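PDB 4Q1Q: Adhesin/invasin TibA autotransporter from Escherichia coli, which mediates bacterial adhesion to and invasion of human intestinal epithelial cells, drives cell aggregation through TibA-TibA contacts and enhances biofilm formation. Local coordinates for residues G119-I124 with A138-S143; T130-T135 with K149-N154; V153-R158 with N173-Q178; A167-L172 with A186-I191. All coordinates share one frame; numbering follows the deposited sequence.

Contact 1. Residues G119-I124 with A138-S143; sequences GDQYVI and ARQFVS. With 289 (D-glycero-alpha-D-manno-heptopyranose), chain N.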
# COMPACT_ATOMS: atom_id res chain seq x y z
N GLY A 119 6.38 -4.46 -10.00
CA GLY A 119 6.97 -4.78 -8.71
C GLY A 119 5.87 -4.96 -7.67
O GLY A 119 4.79 -4.40 -7.81
N ASP A 120 6.16 -5.74 -6.64
CA ASP A 120 5.18 -6.03 -5.60
C ASP A 120 5.75 -5.86 -4.20
O ASP A 120 6.89 -6.23 -3.92
CB ASP A 120 4.69 -7.47 -5.75
CG ASP A 120 3.72 -7.66 -6.90
OD1 ASP A 120 3.01 -6.70 -7.27
OD2 ASP A 120 3.64 -8.79 -7.43
N GLN A 121 4.95 -5.25 -3.33
CA GLN A 121 5.26 -5.18 -1.92
C GLN A 121 4.11 -5.87 -1.20
O GLN A 121 2.97 -5.44 -1.34
CB GLN A 121 5.34 -3.72 -1.45
CG GLN A 121 5.59 -3.60 0.04
CD GLN A 121 5.51 -2.16 0.49
OE1 GLN A 121 4.51 -1.47 0.24
NE2 GLN A 121 6.56 -1.70 1.16
N TYR A 122 4.43 -6.87 -0.40
CA TYR A 122 3.48 -7.54 0.48
C TYR A 122 3.71 -7.14 1.93
O TYR A 122 4.81 -7.25 2.47
CB TYR A 122 3.68 -9.05 0.35
CG TYR A 122 3.05 -9.70 -0.85
CD1 TYR A 122 3.72 -9.73 -2.07
CD2 TYR A 122 1.82 -10.33 -0.76
CE1 TYR A 122 3.17 -10.37 -3.17
CE2 TYR A 122 1.25 -10.94 -1.87
CZ TYR A 122 1.93 -10.96 -3.07
OH TYR A 122 1.42 -11.60 -4.18
N VAL A 123 2.66 -6.65 2.59
CA VAL A 123 2.81 -6.26 3.98
C VAL A 123 1.81 -7.12 4.74
O VAL A 123 0.60 -6.88 4.69
CB VAL A 123 2.48 -4.78 4.19
CG1 VAL A 123 2.67 -4.43 5.65
CG2 VAL A 123 3.31 -3.87 3.29
N ILE A 124 2.31 -8.12 5.44
CA ILE A 124 1.44 -9.14 6.02
C ILE A 124 1.70 -9.40 7.50
O ILE A 124 2.65 -8.91 8.09
CB ILE A 124 1.57 -10.45 5.23
CG1 ILE A 124 2.99 -11.00 5.31
CG2 ILE A 124 1.11 -10.21 3.79
CD1 ILE A 124 3.38 -11.96 4.21
N ALA A 138 2.76 -0.95 -10.58
CA ALA A 138 3.19 -1.50 -9.30
C ALA A 138 2.01 -1.97 -8.46
O ALA A 138 0.90 -1.49 -8.66
CB ALA A 138 3.97 -0.46 -8.50
N ARG A 139 2.24 -2.86 -7.49
CA ARG A 139 1.15 -3.29 -6.62
C ARG A 139 1.60 -3.36 -5.17
O ARG A 139 2.69 -3.83 -4.89
CB ARG A 139 0.63 -4.67 -7.06
CG ARG A 139 0.12 -4.67 -8.49
CD ARG A 139 -0.48 -5.99 -8.95
NE ARG A 139 0.42 -7.13 -8.78
CZ ARG A 139 0.07 -8.38 -9.04
NH1 ARG A 139 -1.13 -8.66 -9.52
NH2 ARG A 139 0.90 -9.39 -8.85
N GLN A 140 0.72 -2.96 -4.26
CA GLN A 140 0.94 -3.16 -2.84
C GLN A 140 -0.19 -4.01 -2.25
O GLN A 140 -1.36 -3.69 -2.44
CB GLN A 140 1.00 -1.79 -2.16
CG GLN A 140 1.30 -1.88 -0.67
CD GLN A 140 1.03 -0.61 0.09
OE1 GLN A 140 -0.08 -0.07 0.09
NE2 GLN A 140 2.04 -0.15 0.81
N PHE A 141 0.16 -5.07 -1.53
CA PHE A 141 -0.80 -5.98 -0.92
C PHE A 141 -0.69 -5.91 0.59
O PHE A 141 0.42 -6.06 1.10
CB PHE A 141 -0.54 -7.43 -1.33
CG PHE A 141 -0.72 -7.68 -2.80
CD1 PHE A 141 -1.97 -7.95 -3.32
CD2 PHE A 141 0.38 -7.63 -3.65
CE1 PHE A 141 -2.15 -8.18 -4.67
CE2 PHE A 141 0.21 -7.89 -5.00
CZ PHE A 141 -1.05 -8.15 -5.52
N VAL A 142 -1.80 -5.68 1.29
CA VAL A 142 -1.79 -5.60 2.74
C VAL A 142 -2.80 -6.57 3.33
O VAL A 142 -3.99 -6.54 2.99
CB VAL A 142 -2.13 -4.21 3.26
CG1 VAL A 142 -1.64 -4.10 4.70
CG2 VAL A 142 -1.51 -3.18 2.35
N SER A 143 -2.32 -7.40 4.24
CA SER A 143 -3.19 -8.45 4.71
C SER A 143 -2.90 -8.93 6.12
O SER A 143 -1.77 -8.84 6.60
CB SER A 143 -3.02 -9.66 3.80
OG SER A 143 -4.09 -10.56 4.03
O7 289 N . -0.48 -13.82 3.59
C7 289 N . -0.34 -13.46 2.21
C6 289 N . -1.57 -12.72 1.72
O6 289 N . -2.20 -13.45 0.67
C5 289 N . -2.61 -12.43 2.82
O5 289 N . -3.76 -11.93 2.15
C1 289 N . -4.63 -11.29 3.09
C2 289 N . -5.43 -12.38 3.78
O2 289 N . -6.20 -12.99 2.74
C3 289 N . -4.41 -13.26 4.52
O3 289 N . -5.04 -14.49 4.90
C4 289 N . -3.08 -13.52 3.79
O4 289 N . -2.09 -13.63 4.82
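Arg139 runs alongside Asp120 of the preceding coil, and the pair closes in a side-on salt bridge. Followed outward, the arginine keeps to one oxygen: its CB lies 3.1 Å from Asp120 OD1, and its CG and CD pass that atom at 3.7 and 3.9 Å. The bend at chi3 (-55°) then swings the head group round to the carboxylate, where Arg139 NE donates to Asp120 OD1 at 3.0 Å and Arg139 NH2 to Asp120 OD2 at 3.1 Å. Both bonds leave near the guanidinium plane and meet the syn sides of the oxygens, although the two groups are twisted by 28°. Phe141 CZ sits over the centre of one guanidinium face, so edge and face are both engaged. On the same side of the sheet Phe141 forms an offset stack with Tyr122, the planes 19° apart, and Tyr160 continues it. Facing the other way, into the coil, Gln140 NE2 donates to Gln121 OE1 at 2.9 Å between nearly coplanar amides, in a row that Gln102 and Gln159 extend; Val123 and Val142 line up beside it. Ser143 OG carries a covalently linked heptose, and C7 of that sugar lies 3.9 Å from Ile124 CG2. Five backbone hydrogen bonds join the strands in register, and such stacking of like residues on successive coils is characteristic of parallel beta-helices, the fold of this autotransporter passenger fragment.

Contact 2. Residues T130-T135 with K149-N154; sequences TSASVT and KATSVN. With 289 (D-glycero-alpha-D-manno-heptopyranose), chain B; 289 (D-glycero-alpha-D-manno-heptopyranose), chain L.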
# COMPACT_ATOMS: atom_id res chain seq x y z
N THR A 130 5.52 2.40 5.60
CA THR A 130 5.17 3.79 5.68
C THR A 130 5.80 4.34 4.42
O THR A 130 6.94 4.01 4.11
CB THR A 130 5.71 4.45 6.97
OG1 THR A 130 5.13 3.81 8.12
CG2 THR A 130 5.37 5.93 7.03
N SER A 131 5.03 5.18 3.72
CA SER A 131 5.53 6.00 2.63
C SER A 131 5.93 5.20 1.41
O SER A 131 6.69 5.69 0.57
CB SER A 131 6.69 6.89 3.09
OG SER A 131 6.20 7.85 4.01
N ALA A 132 5.36 4.01 1.27
CA ALA A 132 5.42 3.31 -0.01
C ALA A 132 4.96 4.26 -1.11
O ALA A 132 4.00 5.01 -0.95
CB ALA A 132 4.56 2.06 0.03
N SER A 133 5.65 4.20 -2.24
CA SER A 133 5.21 4.85 -3.47
C SER A 133 4.78 3.79 -4.48
O SER A 133 5.63 3.04 -4.95
CB SER A 133 6.38 5.67 -4.03
OG SER A 133 5.91 6.84 -4.68
N VAL A 134 3.50 3.74 -4.85
CA VAL A 134 3.01 2.70 -5.76
C VAL A 134 2.77 3.33 -7.13
O VAL A 134 1.72 3.91 -7.38
CB VAL A 134 1.68 2.05 -5.33
CG1 VAL A 134 1.35 0.83 -6.19
CG2 VAL A 134 1.71 1.67 -3.85
N THR A 135 3.75 3.16 -8.02
CA THR A 135 3.73 3.76 -9.35
C THR A 135 3.02 2.86 -10.35
O THR A 135 2.48 1.81 -9.99
CB THR A 135 5.16 4.07 -9.88
OG1 THR A 135 5.90 2.86 -10.09
CG2 THR A 135 5.94 4.94 -8.90
N LYS A 149 0.87 2.99 5.97
CA LYS A 149 0.59 4.35 6.39
C LYS A 149 1.23 5.24 5.36
O LYS A 149 2.37 4.99 4.97
CB LYS A 149 1.11 4.64 7.80
CG LYS A 149 1.28 6.13 8.09
CD LYS A 149 1.82 6.39 9.49
CE LYS A 149 0.69 6.67 10.47
NZ LYS A 149 1.11 6.42 11.88
N ALA A 150 0.49 6.25 4.92
CA ALA A 150 0.98 7.27 4.00
C ALA A 150 1.46 6.68 2.69
O ALA A 150 2.42 7.17 2.12
CB ALA A 150 2.10 8.10 4.63
N THR A 151 0.80 5.63 2.21
CA THR A 151 1.01 5.16 0.85
C THR A 151 0.52 6.18 -0.19
O THR A 151 -0.61 6.68 -0.09
CB THR A 151 0.27 3.84 0.59
OG1 THR A 151 0.48 2.91 1.67
CG2 THR A 151 0.74 3.19 -0.69
N SER A 152 1.36 6.49 -1.17
CA SER A 152 1.01 7.23 -2.37
C SER A 152 0.74 6.25 -3.50
O SER A 152 1.65 5.56 -3.96
CB SER A 152 2.12 8.20 -2.80
OG SER A 152 2.30 9.24 -1.86
N VAL A 153 -0.53 6.15 -3.89
CA VAL A 153 -0.90 5.27 -5.00
C VAL A 153 -0.98 6.20 -6.20
O VAL A 153 -1.94 6.94 -6.36
CB VAL A 153 -2.23 4.52 -4.82
CG1 VAL A 153 -2.46 3.57 -6.00
CG2 VAL A 153 -2.25 3.68 -3.55
N ASN A 154 0.06 6.18 -7.02
CA ASN A 154 0.22 7.14 -8.10
C ASN A 154 -0.37 6.51 -9.37
O ASN A 154 -0.81 5.37 -9.34
CB ASN A 154 1.69 7.53 -8.25
CG ASN A 154 2.25 8.20 -7.01
OD1 ASN A 154 1.64 9.10 -6.43
ND2 ASN A 154 3.43 7.76 -6.58
O7 289 B . 7.52 10.20 -0.06
C7 289 B . 8.52 9.88 0.92
C6 289 B . 8.34 10.64 2.24
O6 289 B . 8.34 12.03 1.90
C5 289 B . 7.10 10.23 3.04
O5 289 B . 7.63 9.46 4.11
C1 289 B . 6.62 8.77 4.84
C2 289 B . 5.88 9.81 5.66
O2 289 B . 6.78 10.54 6.49
C3 289 B . 5.20 10.71 4.64
O3 289 B . 4.48 11.72 5.34
C4 289 B . 6.23 11.31 3.68
O4 289 B . 5.48 12.06 2.72
O7 289 L . 8.97 -1.69 13.40
C7 289 L . 7.57 -2.00 13.34
C6 289 L . 6.80 -0.77 12.90
O6 289 L . 6.67 0.14 14.00
C5 289 L . 7.49 -0.07 11.74
O5 289 L . 7.27 -0.81 10.54
C1 289 L . 8.02 -0.29 9.44
C2 289 L . 7.54 1.12 9.12
O2 289 L . 6.19 1.06 8.65
C3 289 L . 7.61 2.02 10.35
O3 289 L . 6.95 3.25 10.08
C4 289 L . 6.97 1.35 11.56
O4 289 L . 7.26 2.11 12.73
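Val134 and Thr151 meet inside the parallel beta-helix, where segment 130-135 lies beside its counterpart one coil later. Their side chains cross at an angle, with Val134 CG2 3.6 Å from Thr151 CG2. The threonine presents this methyl because its OG1 is turned beside the backbone N (chi1 -46°), toward a weak hydrogen bond with Gln140 OE1; the same CG2 also approaches Ala132 CB at 4.0 Å. In Val134 it is CG1 that stands opposite the backbone N, leaving CG2 for the meeting with Thr151.

Backbone hydrogen bonds of the parallel pairing hold the register, among them Val134 N to Ser152 O at 2.7 Å, an almost straight bond, and Asn154 N to Val134 O. Between the short strands, Ser131 and Ala150 both adopt positive phi, which makes the chain corner at equivalent places in the two coils. From this corner Ser131 projects a covalently attached heptose on OG, and Ala150 CB comes within 4.1 Å of that sugar's C3. Thr130 turns CG2 toward Lys149 O, and its OG1 is hydrogen-bonded to O3 of a second heptose at 2.7 Å.

Contact 3. Residues V153-R158 with N173-Q178; sequences VNSGGR and NNTGRQ. With 289 (D-glycero-alpha-D-manno-heptopyranose), chain Y; 289 (D-glycero-alpha-D-manno-heptopyranose), chain Z.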
# COMPACT_ATOMS: atom_id res chain seq x y z
N VAL A 153 -0.53 6.15 -3.89
CA VAL A 153 -0.90 5.27 -5.00
C VAL A 153 -0.98 6.20 -6.20
O VAL A 153 -1.94 6.94 -6.36
CB VAL A 153 -2.23 4.52 -4.82
CG1 VAL A 153 -2.46 3.57 -6.00
CG2 VAL A 153 -2.25 3.68 -3.55
N ASN A 154 0.06 6.18 -7.02
CA ASN A 154 0.22 7.14 -8.10
C ASN A 154 -0.37 6.51 -9.37
O ASN A 154 -0.81 5.37 -9.34
CB ASN A 154 1.69 7.53 -8.25
CG ASN A 154 2.25 8.20 -7.01
OD1 ASN A 154 1.64 9.10 -6.43
ND2 ASN A 154 3.43 7.76 -6.58
N SER A 155 -0.40 7.27 -10.45
CA SER A 155 -0.95 6.81 -11.73
C SER A 155 -0.48 5.40 -12.13
O SER A 155 0.70 5.07 -12.03
CB SER A 155 -0.58 7.81 -12.82
OG SER A 155 -1.34 7.60 -14.01
N GLY A 156 -1.43 4.57 -12.54
CA GLY A 156 -1.17 3.16 -12.84
C GLY A 156 -1.04 2.25 -11.65
O GLY A 156 -0.89 1.03 -11.79
N GLY A 157 -1.08 2.83 -10.45
CA GLY A 157 -0.77 2.06 -9.25
C GLY A 157 -1.96 1.44 -8.55
O GLY A 157 -3.04 2.03 -8.56
N ARG A 158 -1.74 0.31 -7.89
CA ARG A 158 -2.84 -0.37 -7.21
C ARG A 158 -2.45 -0.88 -5.83
O ARG A 158 -1.42 -1.53 -5.65
CB ARG A 158 -3.38 -1.58 -7.99
CG ARG A 158 -3.93 -1.20 -9.35
CD ARG A 158 -4.25 -2.42 -10.21
NE ARG A 158 -3.06 -3.05 -10.78
CZ ARG A 158 -3.04 -4.22 -11.40
NH1 ARG A 158 -4.15 -4.93 -11.55
NH2 ARG A 158 -1.90 -4.71 -11.88
N ASN A 173 -3.91 9.37 -6.47
CA ASN A 173 -3.74 10.32 -7.56
C ASN A 173 -4.23 9.69 -8.87
O ASN A 173 -4.93 8.68 -8.82
CB ASN A 173 -2.27 10.74 -7.64
CG ASN A 173 -1.75 11.29 -6.32
OD1 ASN A 173 -2.34 12.21 -5.76
ND2 ASN A 173 -0.68 10.70 -5.80
N ASN A 174 -3.83 10.25 -10.01
CA ASN A 174 -4.57 10.14 -11.27
C ASN A 174 -4.57 8.75 -11.90
O ASN A 174 -3.56 8.30 -12.42
CB ASN A 174 -4.04 11.17 -12.29
CG ASN A 174 -5.02 11.44 -13.43
OD1 ASN A 174 -6.15 10.95 -13.43
ND2 ASN A 174 -4.59 12.24 -14.39
N THR A 175 -5.73 8.10 -11.89
CA THR A 175 -5.93 6.68 -12.22
C THR A 175 -5.32 5.71 -11.21
O THR A 175 -5.16 4.51 -11.48
CB THR A 175 -5.43 6.33 -13.64
OG1 THR A 175 -4.00 6.25 -13.64
CG2 THR A 175 -5.90 7.37 -14.66
N GLY A 176 -4.92 6.22 -10.05
CA GLY A 176 -4.47 5.41 -8.92
C GLY A 176 -5.67 4.71 -8.31
O GLY A 176 -6.75 5.29 -8.29
N ARG A 177 -5.52 3.47 -7.85
CA ARG A 177 -6.69 2.74 -7.35
C ARG A 177 -6.38 2.02 -6.05
O ARG A 177 -5.33 1.39 -5.91
CB ARG A 177 -7.20 1.71 -8.38
CG ARG A 177 -7.85 2.34 -9.60
CD ARG A 177 -8.20 1.28 -10.63
NE ARG A 177 -7.03 0.76 -11.34
CZ ARG A 177 -7.01 -0.32 -12.11
NH1 ARG A 177 -8.10 -1.07 -12.26
NH2 ARG A 177 -5.90 -0.70 -12.73
N GLN A 178 -7.37 2.08 -5.17
CA GLN A 178 -7.34 1.39 -3.90
C GLN A 178 -8.51 0.42 -3.88
O GLN A 178 -9.62 0.84 -4.17
CB GLN A 178 -7.49 2.42 -2.77
CG GLN A 178 -7.30 1.81 -1.39
CD GLN A 178 -7.58 2.79 -0.26
OE1 GLN A 178 -8.49 3.61 -0.33
NE2 GLN A 178 -6.77 2.74 0.78
O7 289 Y . 3.29 7.35 -14.61
C7 289 Y . 3.07 7.64 -16.00
C6 289 Y . 1.98 8.70 -16.03
O6 289 Y . 2.13 9.52 -17.20
C5 289 Y . 0.61 8.02 -15.93
O5 289 Y . -0.27 9.00 -15.38
C1 289 Y . -1.51 8.39 -15.03
C2 289 Y . -2.24 8.05 -16.33
O2 289 Y . -2.40 9.23 -17.13
C3 289 Y . -1.41 6.96 -17.01
O3 289 Y . -2.02 6.58 -18.24
C4 289 Y . 0.02 7.45 -17.22
O4 289 Y . 0.75 6.31 -17.69
O7 289 Z . -4.88 16.21 -11.50
C7 289 Z . -4.57 15.27 -12.53
C6 289 Z . -5.51 15.52 -13.71
O6 289 Z . -5.07 14.69 -14.78
C5 289 Z . -6.95 15.22 -13.32
O5 289 Z . -7.54 16.41 -12.78
C1 289 Z . -8.86 16.18 -12.29
C2 289 Z . -9.81 15.78 -13.42
O2 289 Z . -9.98 16.85 -14.35
C3 289 Z . -9.22 14.52 -14.04
O3 289 Z . -9.99 14.09 -15.17
C4 289 Z . -7.79 14.73 -14.50
O4 289 Z . -7.39 13.48 -15.06
O HOH W 1 -4.50 1.93 -11.09
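Two arginines of like charge, Arg158 and Arg177, run side by side with their guanidinium planes only 9° apart. They are staggered rather than face to face: the aliphatic part of Arg158 covers one face of its neighbour, with Arg158 CD 3.5 Å from Arg177 NH2, while Arg158 NE stays 4.2 Å from Arg177 NH2. Both chains bend at chi3, which keeps the two heads alike in direction. An in-plane water accepts from Arg177 NE at 2.8 Å and donates to Gly157 O and Thr175 O, thereby tying the arginine to both coils.

The turns ahead of them are equivalent type II beta turns, Asn154-Gly157 and Asn173-Gly176. Asn173 ND2 donates to Asn154 OD1 at 2.9 Å, within the carbonyl plane and between nearly coplanar amides; Asn192 extends the row. Asn173 N to Val153 O and Arg177 N to Gly157 O bind the backbones. Thr175 holds OG1 between its backbone N and carbonyl carbon (chi1 76°), and this oxygen accepts from Gly156 N at 3.3 Å. Asn174 makes weak hydrogen bonds to O4 of a heptose.

Ser155 OG is bonded to C1 of another heptose. Glycosylation thus removes the proton with which Ser155 could have donated to Asn174 O, and the 2.8 Å approach of Ser155 OG to that oxygen is a meeting of two acceptors.

Contact 4. Residues A167-L172 with A186-I191; sequences ATDTVL and AAKTTI. With 289 (D-glycero-alpha-D-manno-heptopyranose), chain R.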
# COMPACT_ATOMS: atom_id res chain seq x y z
N ALA A 167 -5.04 0.28 5.98
CA ALA A 167 -4.33 1.37 5.32
C ALA A 167 -4.78 2.66 5.96
O ALA A 167 -5.98 2.87 6.12
CB ALA A 167 -4.64 1.43 3.84
N THR A 168 -3.81 3.52 6.27
CA THR A 168 -4.14 4.84 6.78
C THR A 168 -3.41 5.92 5.97
O THR A 168 -2.31 5.70 5.45
CB THR A 168 -3.90 4.92 8.31
OG1 THR A 168 -4.43 6.17 8.80
CG2 THR A 168 -2.42 4.85 8.70
N ASP A 169 -4.08 7.05 5.75
CA ASP A 169 -3.49 8.24 5.17
C ASP A 169 -3.02 7.92 3.77
O ASP A 169 -2.05 8.49 3.28
CB ASP A 169 -2.31 8.79 5.98
CG ASP A 169 -2.71 9.16 7.40
OD1 ASP A 169 -3.25 10.28 7.55
OD2 ASP A 169 -2.48 8.37 8.34
N THR A 170 -3.69 6.99 3.11
CA THR A 170 -3.40 6.72 1.72
C THR A 170 -3.80 7.94 0.90
O THR A 170 -4.82 8.59 1.17
CB THR A 170 -4.18 5.46 1.27
OG1 THR A 170 -3.94 4.37 2.17
CG2 THR A 170 -3.74 5.03 -0.11
N VAL A 171 -3.01 8.22 -0.13
CA VAL A 171 -3.32 9.23 -1.13
C VAL A 171 -3.49 8.58 -2.50
O VAL A 171 -2.65 7.77 -2.88
CB VAL A 171 -2.20 10.28 -1.24
CG1 VAL A 171 -2.64 11.42 -2.14
CG2 VAL A 171 -1.86 10.86 0.13
N LEU A 172 -4.59 8.90 -3.18
CA LEU A 172 -4.86 8.35 -4.51
C LEU A 172 -4.86 9.46 -5.55
O LEU A 172 -5.68 10.37 -5.49
CB LEU A 172 -6.22 7.65 -4.61
CG LEU A 172 -6.65 6.67 -3.52
CD1 LEU A 172 -8.01 6.04 -3.81
CD2 LEU A 172 -5.56 5.62 -3.38
N ALA A 186 -9.71 0.93 5.46
CA ALA A 186 -9.01 2.16 5.13
C ALA A 186 -9.49 3.38 5.94
O ALA A 186 -10.69 3.59 6.16
CB ALA A 186 -9.18 2.44 3.64
N ALA A 187 -8.55 4.21 6.35
CA ALA A 187 -8.83 5.40 7.14
C ALA A 187 -8.06 6.58 6.55
O ALA A 187 -6.93 6.40 6.11
CB ALA A 187 -8.48 5.18 8.61
N LYS A 188 -8.72 7.73 6.48
CA LYS A 188 -8.12 9.00 6.11
C LYS A 188 -7.50 8.94 4.72
O LYS A 188 -6.38 9.42 4.48
CB LYS A 188 -7.05 9.46 7.11
CG LYS A 188 -7.49 9.53 8.57
CD LYS A 188 -8.53 10.62 8.79
CE LYS A 188 -9.15 10.50 10.17
NZ LYS A 188 -10.43 11.25 10.19
N THR A 189 -8.26 8.31 3.83
CA THR A 189 -7.87 8.19 2.44
C THR A 189 -8.21 9.54 1.82
O THR A 189 -9.28 10.10 2.03
CB THR A 189 -8.60 7.05 1.71
OG1 THR A 189 -8.29 5.77 2.29
CG2 THR A 189 -8.18 7.00 0.25
N THR A 190 -7.29 10.02 0.99
CA THR A 190 -7.46 11.23 0.22
C THR A 190 -7.57 10.83 -1.25
O THR A 190 -6.67 10.18 -1.80
CB THR A 190 -6.27 12.18 0.47
OG1 THR A 190 -6.45 12.76 1.77
CG2 THR A 190 -6.18 13.25 -0.60
N ILE A 191 -8.67 11.21 -1.89
CA ILE A 191 -8.84 10.80 -3.28
C ILE A 191 -8.69 12.04 -4.15
O ILE A 191 -9.60 12.86 -4.21
CB ILE A 191 -10.19 10.12 -3.59
CG1 ILE A 191 -10.53 9.02 -2.58
CG2 ILE A 191 -10.14 9.56 -5.00
CD1 ILE A 191 -11.89 8.39 -2.84
O7 289 R . -6.15 0.60 12.94
C7 289 R . -6.57 0.27 11.61
C6 289 R . -7.93 -0.43 11.59
O6 289 R . -8.41 -0.63 12.93
C5 289 R . -8.99 0.27 10.73
O5 289 R . -10.19 -0.51 10.74
C1 289 R . -11.01 -0.14 9.63
C2 289 R . -11.67 1.21 9.90
O2 289 R . -12.64 1.16 10.96
C3 289 R . -10.53 2.20 10.16
O3 289 R . -11.12 3.43 10.62
C4 289 R . -9.45 1.68 11.11
O4 289 R . -8.35 2.59 11.08
O HOH W 2 -6.15 5.17 3.74
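Leu172 and Ile191 lie side by side on adjacent coils of the parallel beta-helix, where segments 167-172 and 186-191 form matching corners, each made of two short strand pieces with a bend between them. Four backbone hydrogen bonds join the coils: Ala187 N donates to Ala167 O and Asp169 N to Ala187 O before the bend, Thr190 N to Thr170 O and Leu172 N to Thr190 O after it. The bend itself rests on Asp169 and Lys188, both with positive phi.

A water bridges the two coils. It accepts from Thr170 N at 3.1 Å and donates to Ala187 O at 2.8 Å, so that this carbonyl oxygen has two partners, Asp169 N and the water. Thr189 OG1 is a third partner of the water, at 2.7 Å, and has a weak bond to Gln178 OE1 as well.

Among polar side chains, Thr168 OG1 donates to Asp169 OD2 at 3.0 Å, approaching from above the carboxylate plane rather than within it. Asp169 and Lys188 run alongside each other but make no salt bridge: the carboxylate meets only the base of the lysine, Asp169 OD1 being 3.9 Å from Lys188 CB, and the rest of that chain, bent at chi2 (-66°), leads away.

Apolar contacts fill the inward face. Leu172 CD1 lies 4.1 Å from Ile191 CG1, while Leu172 crosses the methyl of Thr189; Met197 packs against all three. Outside, Ala187 CB lies 3.6 Å from O4 of a heptose that is hydrogen-bonded to Thr205 OG1.

All four contacts pair positions about one coil apart, on different sides of the same helical stack. Contacts 1 and 2, centres 11 Å apart, meet in the interior, where Gln140 NE2 is 3.4 Å from Ala132 CB. Contact 3 prolongs contact 2 through the shared Val153 and Asn154, and joins contact 1 where Gln140 N lies 2.9 Å from Arg158 O. Contact 4 adjoins contact 2, with Thr151 O 2.9 Å from Val171 N; its nearest atoms to contact 1 are about 6 Å away. Contacts 3 and 4, centres 12 Å apart, meet where Gln178 NE2 lies 3.8 Å from Ala186 CB. Heptoses are attached to serines of contacts 1, 2 and 3, and another touches contact 4.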